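Local atomic coordinates of beta-fructofuranosidase (Arabidopsis thaliana, PDB entry 2OXB), a protein that hydrolyses sucrose and 1-kestose, and less readily neokestose and levan, cleaving off terminal non-reducing fructose as a cell-wall invertase of glycosyl hydrolase family 32. Residues A[378-388]-A[429-439]; A[55-63]-A[529-537]. The protein carries 1 engineered substitution. All blocks are in the same frame, centred on the assembly; numbering follows the deposited sequence.

How the interactions relate
From the N terminus, the chain first supplies 55-63, the turn and first residues of 60-66, an edge strand of a sheet in the N-terminal catalytic domain. It later enters the C-terminal beta-sandwich domain, where 378-388 and 429-439 meet in interaction 1 and close a local loop of 40 residues. The last residues, 529-537, leave the sandwich and return to 55-63 in interaction 2, closing a loop of 465 residues that contains the whole of interaction 1; the two loops nest and do not cross. Interaction 1 adds a short strand to a sheet within one domain, whereas interaction 2 joins both domains. Their centres lie 44 Å apart, on opposite sides of the chain's centre.

Interaction 1. Residues A[378-388]-A[429-439]; sequences LEKADVIEPSW and IFKARQNSNKY
Leu378 lies over one face of the Tyr439 ring: its CD1 stands 4.3 Å from the ring centroid, almost on the normal, in a CH-pi contact, while Ala381 CB comes near the plane at the ring's edge. A branched leucine suits this place, since its other methyl, CD2, reaches Ile429 CG2 at 3.5 Å. The Phe430 ring is met at its edge by Asp382, whose CB is 3.3 Å from Phe430 CD1; the carboxylate is nearly coplanar with the ring, and Asp382 OD1 has a weak bond to the backbone N of Gly405. Glu385 CB lies over one face of the Trp388 indole, whose CZ3 approaches Phe430 CE2 obliquely. Ile384 CG2 also approaches the Phe430 ring obliquely and packs 3.4 Å from Phe430 CB. With CG1 between the backbone N and the carbonyl carbon (chi1 41°), Ile384 keeps CG2 on Phe430 and sends CD1 to the edge of the Arg433 guanidinium. A water links Ile384 O to Arg433 NH2, weakly on the arginine side.

Between the backbones, Lys431 N donates to Asp382 O at 2.6 Å, and Ile384 N returns a weak bond to Lys431 O. The long lysine chain, extended beyond CG (chi2 -166°), runs past Ala381 so that Lys431 NZ makes a weak bond to Glu379 O at 3.0 Å. Its ammonium lies 5.5 Å from Glu379 OE2, perhaps with some electrostatic attraction.

Val383 pairs with Lys431 in a parallel bridge. Strand 382-383 thus adds a short, weakly bonded parallel strand at 423-431, which pairs antiparallel with 406-415 and 439-446 in a sheet of the beta-sandwich characteristic of the family 32 C-terminal domain.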
loop_
_atom_site.group_PDB
_atom_site.type_symbol
_atom_site.label_atom_id
_atom_site.label_comp_id
_atom_site.label_asym_id
_atom_site.label_seq_id
_atom_site.Cartn_x
_atom_site.Cartn_y
_atom_site.Cartn_z
ATOM N N LEU A 378 -17.272 15.683 23.923
ATOM C CA LEU A 378 -16.441 16.049 22.781
ATOM C C LEU A 378 -16.187 17.546 22.799
ATOM O O LEU A 378 -15.269 18.034 22.145
ATOM C CB LEU A 378 -17.148 15.664 21.476
ATOM C CG LEU A 378 -16.604 14.492 20.669
ATOM C CD1 LEU A 378 -17.631 14.023 19.689
ATOM C CD2 LEU A 378 -15.337 14.920 19.960
ATOM N N GLU A 379 -17.021 18.266 23.550
ATOM C CA GLU A 379 -16.904 19.715 23.667
ATOM C C GLU A 379 -15.543 20.114 24.210
ATOM O O GLU A 379 -15.009 21.171 23.873
ATOM C CB GLU A 379 -18.004 20.277 24.576
ATOM C CG GLU A 379 -19.377 20.387 23.906
ATOM C CD GLU A 379 -20.103 19.051 23.743
ATOM O OE1 GLU A 379 -20.497 18.464 24.781
ATOM O OE2 GLU A 379 -20.290 18.599 22.581
ATOM N N LYS A 380 -14.976 19.266 25.054
ATOM C CA LYS A 380 -13.682 19.578 25.603
ATOM C C LYS A 380 -12.634 19.629 24.519
ATOM O O LYS A 380 -11.510 20.065 24.770
ATOM C CB LYS A 380 -13.293 18.565 26.676
ATOM C CG LYS A 380 -13.657 19.030 28.059
ATOM C CD LYS A 380 -15.140 19.280 28.114
ATOM C CE LYS A 380 -15.571 20.011 29.367
ATOM N NZ LYS A 380 -17.007 20.377 29.188
ATOM N N ALA A 381 -12.988 19.194 23.312
ATOM C CA ALA A 381 -12.024 19.212 22.208
ATOM C C ALA A 381 -11.644 20.639 21.805
ATOM O O ALA A 381 -12.463 21.561 21.854
ATOM C CB ALA A 381 -12.569 18.461 21.008
ATOM N N ASP A 382 -10.385 20.818 21.442
ATOM C CA ASP A 382 -9.897 22.125 21.031
ATOM C C ASP A 382 -10.362 22.439 19.616
ATOM O O ASP A 382 -10.798 21.551 18.893
ATOM C CB ASP A 382 -8.362 22.162 21.067
ATOM C CG ASP A 382 -7.805 22.410 22.457
ATOM O OD1 ASP A 382 -6.671 21.977 22.701
ATOM O OD2 ASP A 382 -8.480 23.039 23.286
ATOM N N VAL A 383 -10.276 23.711 19.239
ATOM C CA VAL A 383 -10.656 24.148 17.899
ATOM C C VAL A 383 -9.380 24.383 17.094
ATOM O O VAL A 383 -8.546 25.213 17.470
ATOM C CB VAL A 383 -11.478 25.455 17.929
ATOM C CG1 VAL A 383 -11.801 25.883 16.515
ATOM C CG2 VAL A 383 -12.776 25.248 18.722
ATOM N N ILE A 384 -9.232 23.639 15.995
ATOM C CA ILE A 384 -8.054 23.722 15.126
ATOM C C ILE A 384 -7.713 25.136 14.665
ATOM O O ILE A 384 -8.600 25.942 14.381
ATOM C CB ILE A 384 -8.195 22.789 13.851
ATOM C CG1 ILE A 384 -9.611 22.854 13.274
ATOM C CG2 ILE A 384 -7.804 21.353 14.182
ATOM C CD1 ILE A 384 -9.812 23.966 12.280
ATOM N N GLU A 385 -6.425 25.442 14.609
ATOM C CA GLU A 385 -6.001 26.759 14.161
ATOM C C GLU A 385 -6.029 26.656 12.618
ATOM O O GLU A 385 -5.828 25.568 12.063
ATOM C CB GLU A 385 -4.588 27.073 14.709
ATOM C CG GLU A 385 -4.174 28.568 14.766
ATOM C CD GLU A 385 -4.383 29.235 16.147
ATOM O OE1 GLU A 385 -4.074 28.618 17.196
ATOM O OE2 GLU A 385 -4.830 30.403 16.181
ATOM N N PRO A 386 -6.322 27.770 11.920
ATOM C CA PRO A 386 -6.388 27.821 10.453
ATOM C C PRO A 386 -5.314 27.029 9.701
ATOM O O PRO A 386 -5.612 26.022 9.048
ATOM C CB PRO A 386 -6.315 29.318 10.165
ATOM C CG PRO A 386 -7.082 29.896 11.309
ATOM C CD PRO A 386 -6.595 29.098 12.505
ATOM N N SER A 387 -4.066 27.484 9.809
ATOM C CA SER A 387 -2.925 26.866 9.109
ATOM C C SER A 387 -2.894 25.332 9.052
ATOM O O SER A 387 -2.613 24.743 8.003
ATOM C CB SER A 387 -1.596 27.366 9.709
ATOM O OG SER A 387 -1.381 26.888 11.029
ATOM N N TRP A 388 -3.182 24.700 10.185
ATOM C CA TRP A 388 -3.166 23.247 10.310
ATOM C C TRP A 388 -4.058 22.519 9.301
ATOM O O TRP A 388 -5.186 22.142 9.614
ATOM C CB TRP A 388 -3.573 22.870 11.733
ATOM C CG TRP A 388 -2.678 23.425 12.796
ATOM C CD1 TRP A 388 -1.598 24.245 12.626
ATOM C CD2 TRP A 388 -2.781 23.186 14.200
ATOM N NE1 TRP A 388 -1.019 24.528 13.840
ATOM C CE2 TRP A 388 -1.725 23.890 14.826
ATOM C CE3 TRP A 388 -3.664 22.440 14.993
ATOM C CZ2 TRP A 388 -1.527 23.872 16.211
ATOM C CZ3 TRP A 388 -3.470 22.420 16.369
ATOM C CH2 TRP A 388 -2.407 23.133 16.965
ATOM N N ILE A 429 -8.391 14.865 18.803
ATOM C CA ILE A 429 -9.677 15.378 18.326
ATOM C C ILE A 429 -9.802 16.888 18.522
ATOM O O ILE A 429 -9.530 17.422 19.594
ATOM C CB ILE A 429 -10.893 14.725 19.065
ATOM C CG1 ILE A 429 -10.839 13.196 18.980
ATOM C CG2 ILE A 429 -12.197 15.263 18.487
ATOM C CD1 ILE A 429 -10.914 12.626 17.587
ATOM N N PHE A 430 -10.239 17.563 17.473
ATOM C CA PHE A 430 -10.442 18.992 17.523
ATOM C C PHE A 430 -11.764 19.280 16.832
ATOM O O PHE A 430 -12.352 18.393 16.204
ATOM C CB PHE A 430 -9.305 19.718 16.810
ATOM C CG PHE A 430 -7.962 19.504 17.444
ATOM C CD1 PHE A 430 -7.738 19.884 18.765
ATOM C CD2 PHE A 430 -6.924 18.917 16.727
ATOM C CE1 PHE A 430 -6.503 19.683 19.364
ATOM C CE2 PHE A 430 -5.686 18.711 17.315
ATOM C CZ PHE A 430 -5.471 19.095 18.639
ATOM N N LYS A 431 -12.230 20.518 16.953
ATOM C CA LYS A 431 -13.484 20.934 16.334
ATOM C C LYS A 431 -13.181 21.602 14.999
ATOM O O LYS A 431 -12.305 22.455 14.919
ATOM C CB LYS A 431 -14.227 21.917 17.249
ATOM C CG LYS A 431 -14.352 21.454 18.704
ATOM C CD LYS A 431 -15.376 22.282 19.486
ATOM C CE LYS A 431 -15.497 21.805 20.928
ATOM N NZ LYS A 431 -16.556 22.531 21.702
ATOM N N ALA A 432 -13.888 21.197 13.954
ATOM C CA ALA A 432 -13.681 21.785 12.641
ATOM C C ALA A 432 -13.913 23.291 12.727
ATOM O O ALA A 432 -13.125 24.078 12.207
ATOM C CB ALA A 432 -14.630 21.156 11.625
ATOM N N ARG A 433 -14.999 23.674 13.394
ATOM C CA ARG A 433 -15.365 25.075 13.589
ATOM C C ARG A 433 -15.582 25.315 15.079
ATOM O O ARG A 433 -14.634 25.223 15.854
ATOM C CB ARG A 433 -16.636 25.401 12.808
ATOM C CG ARG A 433 -16.474 25.247 11.312
ATOM C CD ARG A 433 -15.562 26.319 10.728
ATOM N NE ARG A 433 -14.141 26.175 11.061
ATOM C CZ ARG A 433 -13.471 26.965 11.902
ATOM N NH1 ARG A 433 -14.083 27.966 12.523
ATOM N NH2 ARG A 433 -12.168 26.783 12.095
ATOM N N GLN A 434 -16.813 25.634 15.482
ATOM C CA GLN A 434 -17.119 25.847 16.904
ATOM C C GLN A 434 -18.553 25.487 17.252
ATOM O O GLN A 434 -18.825 24.945 18.328
ATOM C CB GLN A 434 -16.874 27.298 17.356
ATOM C CG GLN A 434 -17.010 27.473 18.885
ATOM C CD GLN A 434 -17.030 28.918 19.339
ATOM O OE1 GLN A 434 -17.924 29.686 18.968
ATOM N NE2 GLN A 434 -16.047 29.299 20.156
ATOM N N ASN A 435 -19.482 25.806 16.361
ATOM C CA ASN A 435 -20.869 25.481 16.641
ATOM C C ASN A 435 -21.450 24.584 15.542
ATOM O O ASN A 435 -22.488 23.940 15.746
ATOM C CB ASN A 435 -21.681 26.775 16.858
ATOM C CG ASN A 435 -21.676 27.244 18.335
ATOM O OD1 ASN A 435 -20.633 27.297 18.990
ATOM N ND2 ASN A 435 -22.850 27.597 18.843
ATOM N N SER A 436 -20.764 24.519 14.396
ATOM C CA SER A 436 -21.193 23.655 13.287
ATOM C C SER A 436 -20.766 22.204 13.577
ATOM O O SER A 436 -20.015 21.602 12.809
ATOM C CB SER A 436 -20.585 24.125 11.951
ATOM O OG SER A 436 -21.376 25.130 11.339
ATOM N N ASN A 437 -21.268 21.675 14.697
ATOM C CA ASN A 437 -21.006 20.316 15.180
ATOM C C ASN A 437 -20.272 19.444 14.171
ATOM O O ASN A 437 -20.856 18.551 13.566
ATOM C CB ASN A 437 -22.327 19.626 15.580
ATOM C CG ASN A 437 -22.336 19.138 17.040
ATOM O OD1 ASN A 437 -21.530 18.288 17.439
ATOM N ND2 ASN A 437 -23.264 19.676 17.836
ATOM N N LYS A 438 -18.989 19.719 13.993
ATOM C CA LYS A 438 -18.157 18.960 13.079
ATOM C C LYS A 438 -16.761 18.923 13.652
ATOM O O LYS A 438 -16.157 19.955 13.924
ATOM C CB LYS A 438 -18.149 19.601 11.695
ATOM C CG LYS A 438 -19.241 19.077 10.783
ATOM C CD LYS A 438 -19.032 17.608 10.472
ATOM C CE LYS A 438 -19.942 17.157 9.351
ATOM N NZ LYS A 438 -19.688 15.749 8.947
ATOM N N TYR A 439 -16.257 17.712 13.831
ATOM C CA TYR A 439 -14.950 17.506 14.415
ATOM C C TYR A 439 -13.936 16.928 13.429
ATOM O O TYR A 439 -14.298 16.375 12.388
ATOM C CB TYR A 439 -15.111 16.581 15.623
ATOM C CG TYR A 439 -16.023 17.140 16.703
ATOM C CD1 TYR A 439 -15.493 17.630 17.902
ATOM C CD2 TYR A 439 -17.404 17.224 16.514
ATOM C CE1 TYR A 439 -16.310 18.198 18.886
ATOM C CE2 TYR A 439 -18.237 17.793 17.490
ATOM C CZ TYR A 439 -17.682 18.278 18.671
ATOM O OH TYR A 439 -18.474 18.854 19.636
HETATM O O HOH W 1 -10.251 28.625 14.083
#

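Interaction 2. Residues A[55-63]-A[529-537]; sequences DLINWDPHP and WSMNSAQIS
Ala534 is the first residue of the C-terminal tail to touch 55-63, its CB resting 3.7 Å from Ile57 CG2. The small methyl lets the tail lie close to the backbone, and the isoleucine, with CG1 beside the backbone N (chi1 -53°) and CG2 therefore anti to that N, presents the CG2 branch to it; Val335 and Leu338 also touch Ile57 in this apolar patch.

At Gln535 the contact becomes polar. Its N donates a weak bond, 3.5 Å long, to Asn58 OD1, and its O accepts a firmer one from Trp59 N at 2.8 Å. Asparagine suits the first role because a short amide can present its oxygen to a passing main chain. Asp55 helps to hold this turn: its OD1 accepts from Asn58 N at 3.2 Å in an Asx motif, the N-H coming from above the carboxylate plane. Gln535 is itself the centre of an inverse gamma turn, and of its side chain CG comes near Asn58 OD1 (4.1 Å), the chain beyond running on outward.

Ile536 lies beside the Trp59 backbone, and its side chain leads away, about 9 Å from that of the substrate-binding Met17. At the C terminus, Ser537 CB packs 3.8 Å from Pro61 CD, an aliphatic contact against the rigid ring, while Ser537 OG bonds back to Ile536 O at 2.6 Å.

Upstream, 529-530 ends strand 521-530 of the C-terminal domain; the tail then runs alongside the turn 57-59 and the start of strand 60-66, which pairs with 47-53, while the Trp59 indole meets Phe10 and Trp291, the latter on strand 287-291.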
loop_
_atom_site.group_PDB
_atom_site.type_symbol
_atom_site.label_atom_id
_atom_site.label_comp_id
_atom_site.label_asym_id
_atom_site.label_seq_id
_atom_site.Cartn_x
_atom_site.Cartn_y
_atom_site.Cartn_z
ATOM N N ASP A 55 -3.335 -18.693 0.841
ATOM C CA ASP A 55 -4.002 -17.866 1.839
ATOM C C ASP A 55 -3.393 -16.463 1.937
ATOM O O ASP A 55 -3.629 -15.731 2.910
ATOM C CB ASP A 55 -3.922 -18.562 3.196
ATOM C CG ASP A 55 -2.541 -19.118 3.479
ATOM O OD1 ASP A 55 -1.612 -18.775 2.709
ATOM O OD2 ASP A 55 -2.384 -19.891 4.460
ATOM N N LEU A 56 -2.611 -16.103 0.922
ATOM C CA LEU A 56 -1.945 -14.811 0.867
ATOM C C LEU A 56 -1.113 -14.531 2.112
ATOM O O LEU A 56 -0.864 -13.375 2.455
ATOM C CB LEU A 56 -2.964 -13.685 0.680
ATOM C CG LEU A 56 -3.624 -13.497 -0.691
ATOM C CD1 LEU A 56 -4.717 -12.444 -0.564
ATOM C CD2 LEU A 56 -2.596 -13.085 -1.738
ATOM N N ILE A 57 -0.681 -15.584 2.790
ATOM C CA ILE A 57 0.109 -15.402 3.992
ATOM C C ILE A 57 1.363 -16.249 3.924
ATOM O O ILE A 57 2.469 -15.749 4.158
ATOM C CB ILE A 57 -0.694 -15.783 5.258
ATOM C CG1 ILE A 57 -2.030 -15.021 5.282
ATOM C CG2 ILE A 57 0.124 -15.470 6.497
ATOM C CD1 ILE A 57 -1.905 -13.523 5.406
ATOM N N ASN A 58 1.181 -17.532 3.606
ATOM C CA ASN A 58 2.290 -18.477 3.490
ATOM C C ASN A 58 2.714 -18.545 2.030
ATOM O O ASN A 58 1.898 -18.831 1.148
ATOM C CB ASN A 58 1.876 -19.879 3.939
ATOM C CG ASN A 58 1.241 -19.897 5.308
ATOM O OD1 ASN A 58 1.757 -19.321 6.263
ATOM N ND2 ASN A 58 0.116 -20.579 5.413
ATOM N N TRP A 59 3.998 -18.302 1.787
ATOM C CA TRP A 59 4.525 -18.313 0.432
ATOM C C TRP A 59 5.618 -19.334 0.152
ATOM O O TRP A 59 6.588 -19.467 0.909
ATOM C CB TRP A 59 5.002 -16.906 0.056
ATOM C CG TRP A 59 3.883 -15.899 0.191
ATOM C CD1 TRP A 59 3.405 -15.353 1.351
ATOM C CD2 TRP A 59 3.036 -15.412 -0.859
ATOM N NE1 TRP A 59 2.313 -14.569 1.089
ATOM C CE2 TRP A 59 2.059 -14.590 -0.258
ATOM C CE3 TRP A 59 2.997 -15.604 -2.245
ATOM C CZ2 TRP A 59 1.064 -13.946 -0.998
ATOM C CZ3 TRP A 59 2.009 -14.969 -2.981
ATOM C CH2 TRP A 59 1.052 -14.152 -2.354
ATOM N N ASP A 60 5.424 -20.062 -0.946
ATOM C CA ASP A 60 6.357 -21.077 -1.416
ATOM C C ASP A 60 7.164 -20.418 -2.541
ATOM O O ASP A 60 6.589 -19.819 -3.447
ATOM C CB ASP A 60 5.595 -22.303 -1.964
ATOM C CG ASP A 60 4.839 -23.076 -0.880
ATOM O OD1 ASP A 60 3.811 -22.583 -0.376
ATOM O OD2 ASP A 60 5.278 -24.190 -0.533
ATOM N N PRO A 61 8.503 -20.507 -2.486
ATOM C CA PRO A 61 9.390 -19.921 -3.497
ATOM C C PRO A 61 9.354 -20.577 -4.877
ATOM O O PRO A 61 8.693 -21.587 -5.084
ATOM C CB PRO A 61 10.766 -20.039 -2.848
ATOM C CG PRO A 61 10.647 -21.308 -2.081
ATOM C CD PRO A 61 9.295 -21.133 -1.414
ATOM N N HIS A 62 10.092 -19.975 -5.804
ATOM C CA HIS A 62 10.212 -20.429 -7.186
ATOM C C HIS A 62 11.295 -19.619 -7.866
ATOM O O HIS A 62 11.517 -18.458 -7.530
ATOM C CB HIS A 62 8.913 -20.225 -7.972
ATOM C CG HIS A 62 7.957 -21.361 -7.851
ATOM N ND1 HIS A 62 6.909 -21.358 -6.956
ATOM C CD2 HIS A 62 7.931 -22.569 -8.462
ATOM C CE1 HIS A 62 6.280 -22.517 -7.020
ATOM N NE2 HIS A 62 6.881 -23.270 -7.923
ATOM N N PRO A 63 11.973 -20.221 -8.848
ATOM C CA PRO A 63 13.042 -19.555 -9.591
ATOM C C PRO A 63 12.478 -18.425 -10.458
ATOM O O PRO A 63 11.420 -18.591 -11.069
ATOM C CB PRO A 63 13.635 -20.695 -10.415
ATOM C CG PRO A 63 12.435 -21.549 -10.707
ATOM C CD PRO A 63 11.730 -21.581 -9.370
ATOM N N TRP A 529 -3.276 -9.799 20.191
ATOM C CA TRP A 529 -3.077 -11.204 19.910
ATOM C C TRP A 529 -1.644 -11.441 19.474
ATOM O O TRP A 529 -1.158 -10.781 18.559
ATOM C CB TRP A 529 -4.014 -11.668 18.796
ATOM C CG TRP A 529 -5.451 -11.497 19.107
ATOM C CD1 TRP A 529 -6.178 -12.186 20.028
ATOM C CD2 TRP A 529 -6.350 -10.575 18.490
ATOM N NE1 TRP A 529 -7.478 -11.749 20.028
ATOM C CE2 TRP A 529 -7.612 -10.757 19.092
ATOM C CE3 TRP A 529 -6.209 -9.607 17.491
ATOM C CZ2 TRP A 529 -8.733 -10.008 18.720
ATOM C CZ3 TRP A 529 -7.322 -8.863 17.120
ATOM C CH2 TRP A 529 -8.568 -9.066 17.737
ATOM N N SER A 530 -0.964 -12.371 20.140
ATOM C CA SER A 530 0.400 -12.704 19.757
ATOM C C SER A 530 0.272 -13.296 18.357
ATOM O O SER A 530 -0.768 -13.868 18.023
ATOM C CB SER A 530 1.008 -13.730 20.721
ATOM O OG SER A 530 1.436 -13.123 21.934
ATOM N N MET A 531 1.310 -13.151 17.539
ATOM C CA MET A 531 1.275 -13.657 16.163
ATOM C C MET A 531 2.403 -14.625 15.808
ATOM O O MET A 531 3.581 -14.252 15.795
ATOM C CB MET A 531 1.315 -12.490 15.173
ATOM C CG MET A 531 0.097 -11.575 15.176
ATOM S SD MET A 531 -1.280 -12.214 14.198
ATOM C CE MET A 531 -0.679 -11.949 12.536
ATOM N N ASN A 532 2.018 -15.864 15.509
ATOM C CA ASN A 532 2.954 -16.908 15.117
ATOM C C ASN A 532 3.546 -16.536 13.770
ATOM O O ASN A 532 3.048 -15.641 13.077
ATOM C CB ASN A 532 2.241 -18.250 14.972
ATOM C CG ASN A 532 1.653 -18.741 16.275
ATOM O OD1 ASN A 532 0.726 -19.545 16.281
ATOM N ND2 ASN A 532 2.203 -18.269 17.389
ATOM N N SER A 533 4.600 -17.246 13.394
ATOM C CA SER A 533 5.280 -16.989 12.136
ATOM C C SER A 533 4.558 -17.556 10.928
ATOM O O SER A 533 3.778 -18.506 11.027
ATOM C CB SER A 533 6.702 -17.551 12.183
ATOM O OG SER A 533 7.497 -16.811 13.094
ATOM N N ALA A 534 4.814 -16.945 9.782
ATOM C CA ALA A 534 4.221 -17.393 8.539
ATOM C C ALA A 534 5.384 -17.905 7.702
ATOM O O ALA A 534 6.483 -17.344 7.745
ATOM C CB ALA A 534 3.514 -16.236 7.843
ATOM N N GLN A 535 5.145 -18.982 6.961
ATOM C CA GLN A 535 6.174 -19.596 6.120
ATOM C C GLN A 535 6.484 -18.743 4.894
ATOM O O GLN A 535 5.867 -18.896 3.841
ATOM C CB GLN A 535 5.724 -21.004 5.696
ATOM C CG GLN A 535 5.000 -21.759 6.810
ATOM C CD GLN A 535 5.093 -23.263 6.687
ATOM O OE1 GLN A 535 4.555 -23.989 7.526
ATOM N NE2 GLN A 535 5.781 -23.742 5.653
ATOM N N ILE A 536 7.455 -17.847 5.055
ATOM C CA ILE A 536 7.883 -16.941 3.992
ATOM C C ILE A 536 9.237 -17.347 3.396
ATOM O O ILE A 536 10.148 -17.760 4.121
ATOM C CB ILE A 536 7.997 -15.469 4.513
ATOM C CG1 ILE A 536 8.870 -15.424 5.783
ATOM C CG2 ILE A 536 6.614 -14.895 4.765
ATOM C CD1 ILE A 536 9.149 -14.012 6.324
ATOM N N SER A 537 9.346 -17.228 2.073
ATOM C CA SER A 537 10.563 -17.545 1.321
ATOM C C SER A 537 10.417 -17.043 -0.115
ATOM O O SER A 537 11.365 -16.525 -0.700
ATOM C CB SER A 537 10.830 -19.058 1.310
ATOM O OG SER A 537 11.302 -19.520 2.567
#